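Local coordinates for protein protease VII (PDB 1I78) that is an outer membrane beta-barrel protease of Escherichia coli, the omptin OmpT, which hydrolyses peptide bonds in proteins, probably at the cell surface, at residues Ile12-Gly23 and Asn286-Phe297. The protein carries 3 engineered substitutions. Residues are numbered along the deposited sequence; the frame is centred on the assembly and turned at random.
Sequences INADISLGTLSG and NFITTAGLKYTF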
ATOM      1  N   ILE A  12      27.961  -6.756   7.793  1.00 58.35           N
ATOM      2  CA  ILE A  12      26.784  -5.902   7.844  1.00 55.44           C
ATOM      3  C   ILE A  12      26.831  -4.858   6.739  1.00 54.52           C
ATOM      4  O   ILE A  12      27.904  -4.423   6.318  1.00 53.29           O
ATOM      5  CB  ILE A  12      26.685  -5.175   9.204  1.00 55.83           C
ATOM      6  CG1 ILE A  12      26.665  -6.201  10.338  1.00 56.25           C
ATOM      7  CG2 ILE A  12      25.426  -4.312   9.254  1.00 54.82           C
ATOM      8  CD1 ILE A  12      26.620  -5.587  11.722  1.00 56.44           C
ATOM      9  N   ASN A  13      25.660  -4.470   6.255  1.00 52.83           N
ATOM     10  CA  ASN A  13      25.590  -3.450   5.229  1.00 51.22           C
ATOM     11  C   ASN A  13      24.354  -2.622   5.492  1.00 50.01           C
ATOM     12  O   ASN A  13      23.346  -3.143   5.949  1.00 50.06           O
ATOM     13  CB  ASN A  13      25.554  -4.071   3.825  1.00 52.18           C
ATOM     14  CG  ASN A  13      24.236  -4.736   3.498  1.00 51.64           C
ATOM     15  OD1 ASN A  13      23.207  -4.080   3.379  1.00 51.83           O
ATOM     16  ND2 ASN A  13      24.266  -6.049   3.338  1.00 52.88           N
ATOM     17  N   ALA A  14      24.460  -1.324   5.241  1.00 49.79           N
ATOM     18  CA  ALA A  14      23.354  -0.403   5.452  1.00 48.91           C
ATOM     19  C   ALA A  14      22.893   0.109   4.090  1.00 48.81           C
ATOM     20  O   ALA A  14      23.658   0.113   3.125  1.00 47.98           O
ATOM     21  CB  ALA A  14      23.796   0.751   6.336  1.00 47.43           C
ATOM     22  N   ASP A  15      21.645   0.551   4.025  1.00 47.64           N
ATOM     23  CA  ASP A  15      21.070   1.021   2.782  1.00 46.61           C
ATOM     24  C   ASP A  15      20.176   2.220   3.070  1.00 44.69           C
ATOM     25  O   ASP A  15      19.186   2.095   3.785  1.00 41.49           O
ATOM     26  CB  ASP A  15      20.242  -0.113   2.176  1.00 51.05           C
ATOM     27  CG  ASP A  15      19.830   0.154   0.747  1.00 56.39           C
ATOM     28  OD1 ASP A  15      19.350   1.276   0.458  1.00 60.06           O
ATOM     29  OD2 ASP A  15      19.976  -0.773  -0.084  1.00 58.77           O
ATOM     30  N   ILE A  16      20.531   3.373   2.512  1.00 42.48           N
ATOM     31  CA  ILE A  16      19.749   4.587   2.701  1.00 43.43           C
ATOM     32  C   ILE A  16      19.411   5.154   1.327  1.00 43.53           C
ATOM     33  O   ILE A  16      20.274   5.231   0.450  1.00 43.34           O
ATOM     34  CB  ILE A  16      20.536   5.646   3.501  1.00 45.92           C
ATOM     35  CG1 ILE A  16      19.643   6.849   3.795  1.00 45.47           C
ATOM     36  CG2 ILE A  16      21.761   6.103   2.712  1.00 48.60           C
ATOM     37  CD1 ILE A  16      18.483   6.532   4.705  1.00 46.22           C
ATOM     38  N   SER A  17      18.160   5.541   1.117  1.00 42.01           N
ATOM     39  CA  SER A  17      17.802   6.080  -0.185  1.00 41.67           C
ATOM     40  C   SER A  17      16.633   7.036  -0.131  1.00 42.04           C
ATOM     41  O   SER A  17      15.894   7.085   0.853  1.00 41.68           O
ATOM     42  CB  SER A  17      17.485   4.951  -1.168  1.00 41.40           C
ATOM     43  OG  SER A  17      16.189   4.420  -0.956  1.00 41.39           O
ATOM     44  N   LEU A  18      16.484   7.803  -1.207  1.00 41.91           N
ATOM     45  CA  LEU A  18      15.414   8.778  -1.326  1.00 40.64           C
ATOM     46  C   LEU A  18      14.629   8.532  -2.596  1.00 38.92           C
ATOM     47  O   LEU A  18      15.128   7.930  -3.545  1.00 35.52           O
ATOM     48  CB  LEU A  18      15.985  10.192  -1.347  1.00 42.13           C
ATOM     49  CG  LEU A  18      16.623  10.625  -0.025  1.00 46.64           C
ATOM     50  CD1 LEU A  18      17.182  12.043  -0.148  1.00 46.28           C
ATOM     51  CD2 LEU A  18      15.570  10.553   1.079  1.00 47.52           C
ATOM     52  N   GLY A  19      13.390   9.002  -2.611  1.00 38.71           N
ATOM     53  CA  GLY A  19      12.584   8.814  -3.794  1.00 38.65           C
ATOM     54  C   GLY A  19      11.135   9.185  -3.624  1.00 37.78           C
ATOM     55  O   GLY A  19      10.765   9.954  -2.736  1.00 38.68           O
ATOM     56  N   THR A  20      10.308   8.596  -4.477  1.00 36.40           N
ATOM     57  CA  THR A  20       8.891   8.878  -4.475  1.00 37.46           C
ATOM     58  C   THR A  20       8.029   7.622  -4.439  1.00 38.33           C
ATOM     59  O   THR A  20       8.460   6.524  -4.820  1.00 37.11           O
ATOM     60  CB  THR A  20       8.508   9.685  -5.728  1.00 38.20           C
ATOM     61  OG1 THR A  20       8.656   8.849  -6.883  1.00 39.40           O
ATOM     62  CG2 THR A  20       9.418  10.900  -5.887  1.00 34.19           C
ATOM     63  N   LEU A  21       6.795   7.827  -3.988  1.00 37.90           N
ATOM     64  CA  LEU A  21       5.787   6.785  -3.864  1.00 37.15           C
ATOM     65  C   LEU A  21       4.522   7.272  -4.530  1.00 37.29           C
ATOM     66  O   LEU A  21       4.035   8.349  -4.212  1.00 37.33           O
ATOM     67  CB  LEU A  21       5.457   6.514  -2.392  1.00 35.82           C
ATOM     68  CG  LEU A  21       4.161   5.721  -2.175  1.00 33.41           C
ATOM     69  CD1 LEU A  21       4.423   4.252  -2.434  1.00 24.34           C
ATOM     70  CD2 LEU A  21       3.632   5.954  -0.763  1.00 31.73           C
ATOM     71  N   SER A  22       3.987   6.476  -5.446  1.00 38.35           N
ATOM     72  CA  SER A  22       2.748   6.833  -6.121  1.00 39.68           C
ATOM     73  C   SER A  22       1.828   5.638  -5.951  1.00 39.18           C
ATOM     74  O   SER A  22       2.296   4.502  -5.922  1.00 39.93           O
ATOM     75  CB  SER A  22       3.008   7.101  -7.605  1.00 40.37           C
ATOM     76  OG  SER A  22       3.996   8.108  -7.766  1.00 43.11           O
ATOM     77  N   GLY A  23       0.529   5.872  -5.823  1.00 38.58           N
ATOM     78  CA  GLY A  23      -0.363   4.739  -5.665  1.00 38.26           C
ATOM     79  C   GLY A  23      -1.838   5.060  -5.660  1.00 38.88           C
ATOM     80  O   GLY A  23      -2.242   6.208  -5.834  1.00 38.97           O
ATOM     81  N   ASN A 286       0.963   0.233  -5.456  1.00 35.49           N
ATOM     82  CA  ASN A 286       1.896   1.330  -5.351  1.00 38.54           C
ATOM     83  C   ASN A 286       3.083   1.120  -6.265  1.00 39.82           C
ATOM     84  O   ASN A 286       3.414  -0.010  -6.652  1.00 38.53           O
ATOM     85  CB  ASN A 286       2.397   1.473  -3.919  1.00 42.72           C
ATOM     86  CG  ASN A 286       1.272   1.657  -2.929  1.00 49.98           C
ATOM     87  OD1 ASN A 286       0.577   2.679  -2.942  1.00 53.02           O
ATOM     88  ND2 ASN A 286       1.074   0.660  -2.062  1.00 50.75           N
ATOM     89  N   PHE A 287       3.699   2.244  -6.599  1.00 38.76           N
ATOM     90  CA  PHE A 287       4.883   2.320  -7.420  1.00 38.01           C
ATOM     91  C   PHE A 287       5.867   3.115  -6.571  1.00 37.64           C
ATOM     92  O   PHE A 287       5.520   4.192  -6.067  1.00 35.52           O
ATOM     93  CB  PHE A 287       4.596   3.094  -8.701  1.00 39.55           C
ATOM     94  CG  PHE A 287       4.360   2.231  -9.881  1.00 44.86           C
ATOM     95  CD1 PHE A 287       3.213   2.398 -10.664  1.00 48.41           C
ATOM     96  CD2 PHE A 287       5.293   1.261 -10.245  1.00 46.72           C
ATOM     97  CE1 PHE A 287       2.998   1.609 -11.801  1.00 50.21           C
ATOM     98  CE2 PHE A 287       5.092   0.467 -11.375  1.00 49.68           C
ATOM     99  CZ  PHE A 287       3.939   0.641 -12.159  1.00 49.88           C
ATOM    100  N   ILE A 288       7.071   2.576  -6.400  1.00 35.82           N
ATOM    101  CA  ILE A 288       8.107   3.239  -5.632  1.00 36.31           C
ATOM    102  C   ILE A 288       9.370   3.371  -6.463  1.00 37.75           C
ATOM    103  O   ILE A 288       9.930   2.382  -6.948  1.00 36.37           O
ATOM    104  CB  ILE A 288       8.458   2.474  -4.360  1.00 38.05           C
ATOM    105  CG1 ILE A 288       7.266   2.484  -3.411  1.00 38.57           C
ATOM    106  CG2 ILE A 288       9.703   3.103  -3.707  1.00 37.35           C
ATOM    107  CD1 ILE A 288       7.535   1.776  -2.092  1.00 40.92           C
ATOM    108  N   THR A 289       9.814   4.609  -6.623  1.00 38.39           N
ATOM    109  CA  THR A 289      11.006   4.881  -7.400  1.00 39.88           C
ATOM    110  C   THR A 289      12.007   5.460  -6.426  1.00 39.50           C
ATOM    111  O   THR A 289      11.714   6.415  -5.713  1.00 38.99           O
ATOM    112  CB  THR A 289      10.691   5.861  -8.546  1.00 42.09           C
ATOM    113  OG1 THR A 289       9.835   5.208  -9.497  1.00 40.26           O
ATOM    114  CG2 THR A 289      11.971   6.320  -9.234  1.00 42.22           C
ATOM    115  N   THR A 290      13.192   4.870  -6.397  1.00 38.22           N
ATOM    116  CA  THR A 290      14.194   5.300  -5.453  1.00 38.19           C
ATOM    117  C   THR A 290      15.627   5.207  -5.953  1.00 37.26           C
ATOM    118  O   THR A 290      15.940   4.491  -6.910  1.00 36.95           O
ATOM    119  CB  THR A 290      14.073   4.463  -4.164  1.00 40.18           C
ATOM    120  OG1 THR A 290      15.096   4.845  -3.251  1.00 46.34           O
ATOM    121  CG2 THR A 290      14.239   2.960  -4.467  1.00 41.00           C
ATOM    122  N   ALA A 291      16.496   5.955  -5.289  1.00 36.35           N
ATOM    123  CA  ALA A 291      17.918   5.958  -5.593  1.00 37.28           C
ATOM    124  C   ALA A 291      18.652   6.152  -4.260  1.00 37.46           C
ATOM    125  O   ALA A 291      18.197   6.907  -3.386  1.00 35.26           O
ATOM    126  CB  ALA A 291      18.251   7.075  -6.565  1.00 34.84           C
ATOM    127  N   GLY A 292      19.772   5.456  -4.097  1.00 37.80           N
ATOM    128  CA  GLY A 292      20.523   5.578  -2.864  1.00 39.25           C
ATOM    129  C   GLY A 292      21.831   4.809  -2.827  1.00 41.09           C
ATOM    130  O   GLY A 292      22.383   4.443  -3.866  1.00 40.29           O
ATOM    131  N   LEU A 293      22.308   4.543  -1.612  1.00 43.02           N
ATOM    132  CA  LEU A 293      23.584   3.864  -1.397  1.00 44.84           C
ATOM    133  C   LEU A 293      23.575   2.675  -0.439  1.00 45.93           C
ATOM    134  O   LEU A 293      22.966   2.713   0.625  1.00 45.20           O
ATOM    135  CB  LEU A 293      24.602   4.892  -0.903  1.00 45.80           C
ATOM    136  CG  LEU A 293      25.750   4.419  -0.016  1.00 45.07           C
ATOM    137  CD1 LEU A 293      26.790   3.682  -0.851  1.00 44.87           C
ATOM    138  CD2 LEU A 293      26.349   5.630   0.676  1.00 42.98           C
ATOM    139  N   LYS A 294      24.274   1.618  -0.831  1.00 49.75           N
ATOM    140  CA  LYS A 294      24.389   0.424  -0.008  1.00 52.56           C
ATOM    141  C   LYS A 294      25.856   0.290   0.412  1.00 54.42           C
ATOM    142  O   LYS A 294      26.723  -0.015  -0.407  1.00 54.42           O
ATOM    143  CB  LYS A 294      23.937  -0.807  -0.792  1.00 51.76           C
ATOM    144  CG  LYS A 294      23.857  -2.060   0.048  1.00 52.64           C
ATOM    145  CD  LYS A 294      23.340  -3.247  -0.746  1.00 54.38           C
ATOM    146  CE  LYS A 294      23.538  -4.548   0.042  1.00 57.18           C
ATOM    147  NZ  LYS A 294      22.937  -5.742  -0.625  1.00 58.90           N
ATOM    148  N   TYR A 295      26.117   0.541   1.693  1.00 57.26           N
ATOM    149  CA  TYR A 295      27.465   0.485   2.257  1.00 59.32           C
ATOM    150  C   TYR A 295      27.710  -0.808   3.034  1.00 58.52           C
ATOM    151  O   TYR A 295      27.028  -1.086   4.016  1.00 57.54           O
ATOM    152  CB  TYR A 295      27.671   1.677   3.198  1.00 62.12           C
ATOM    153  CG  TYR A 295      29.108   1.945   3.573  1.00 67.79           C
ATOM    154  CD1 TYR A 295      30.040   0.906   3.657  1.00 69.96           C
ATOM    155  CD2 TYR A 295      29.543   3.243   3.844  1.00 70.23           C
ATOM    156  CE1 TYR A 295      31.368   1.148   3.994  1.00 72.41           C
ATOM    157  CE2 TYR A 295      30.874   3.501   4.186  1.00 73.61           C
ATOM    158  CZ  TYR A 295      31.781   2.446   4.254  1.00 74.74           C
ATOM    159  OH  TYR A 295      33.101   2.691   4.567  1.00 77.51           O
ATOM    160  N   THR A 296      28.690  -1.592   2.601  1.00 59.65           N
ATOM    161  CA  THR A 296      29.021  -2.835   3.291  1.00 62.28           C
ATOM    162  C   THR A 296      30.237  -2.644   4.193  1.00 64.36           C
ATOM    163  O   THR A 296      31.373  -2.672   3.728  1.00 64.79           O
ATOM    164  CB  THR A 296      29.313  -3.975   2.294  1.00 61.98           C
ATOM    165  OG1 THR A 296      28.088  -4.400   1.687  1.00 62.95           O
ATOM    166  CG2 THR A 296      29.953  -5.162   3.000  1.00 61.98           C
ATOM    167  N   PHE A 297      29.992  -2.453   5.484  1.00 67.10           N
ATOM    168  CA  PHE A 297      31.064  -2.250   6.459  1.00 70.10           C
ATOM    169  C   PHE A 297      32.147  -3.336   6.440  1.00 72.49           C
ATOM    170  O   PHE A 297      33.337  -2.970   6.576  1.00 72.98           O
ATOM    171  CB  PHE A 297      30.472  -2.132   7.865  1.00 68.50           C
ATOM    172  CG  PHE A 297      29.508  -1.003   8.009  1.00 68.83           C
ATOM    173  CD1 PHE A 297      28.225  -1.102   7.488  1.00 69.02           C
ATOM    174  CD2 PHE A 297      29.899   0.183   8.611  1.00 69.33           C
ATOM    175  CE1 PHE A 297      27.342  -0.032   7.563  1.00 69.99           C
ATOM    176  CE2 PHE A 297      29.026   1.263   8.692  1.00 71.08           C
ATOM    177  CZ  PHE A 297      27.743   1.157   8.166  1.00 70.98           C
ATOM    178  OXT PHE A 297      31.801  -4.535   6.306  1.00 74.65           O
TER
HETATM  179  O   HOH W   1       6.897   6.156  -7.646  1.00 30.08           O
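Thr290 OG1 lies 2.6 Å from Ser17 OG, a hydrogen bond in which either hydroxyl could be the donor; Leu18 O, 3.1 Å from Thr290 OG1, is a possible alternative acceptor for the threonine proton. The torsions account for the meeting: Ser17 OG stands between its own backbone N and carbonyl carbon (chi1 78°), whereas Thr290 OG1 lies anti to the N of its own residue (chi1 178°). Around this pair, five hydrogen-bonded pairs, from Ala14 with Tyr295 to Ser22 with Phe287, alternate with non-hydrogen-bonded ones. The strands run antiparallel, and a bond such as Leu293 N to Ile16 O (3.0 Å, 164° at the hydrogen) is nearly straight. Ser17 faces Gly292 in a non-hydrogen-bonded pair, and with no side chain on the glycine Ser17 CB lies 3.5 Å from Gly292 CA.

On the same face as Ser17, the extended Lys294 chain passes obliquely over the Asn13 amide, its CE 3.4 Å from Asn13 OD1, an oxygen that also accepts a bond from Asn57. Asp15 OD1 is held by Tyr248 of strand 245-267. Farther along, Leu21 CD1 packs on Ile288 CG1 at 3.5 Å, and both side chains touch Trp71. At the C-terminus, the Phe297 ring turns its edge to Ala14, with Phe297 CE1 3.8 Å from Ala14 CB.

Pairing the first strand, 12-31, with the last, 272-296, is the antiparallel seam that closes an outer membrane beta-barrel, here the omptin barrel.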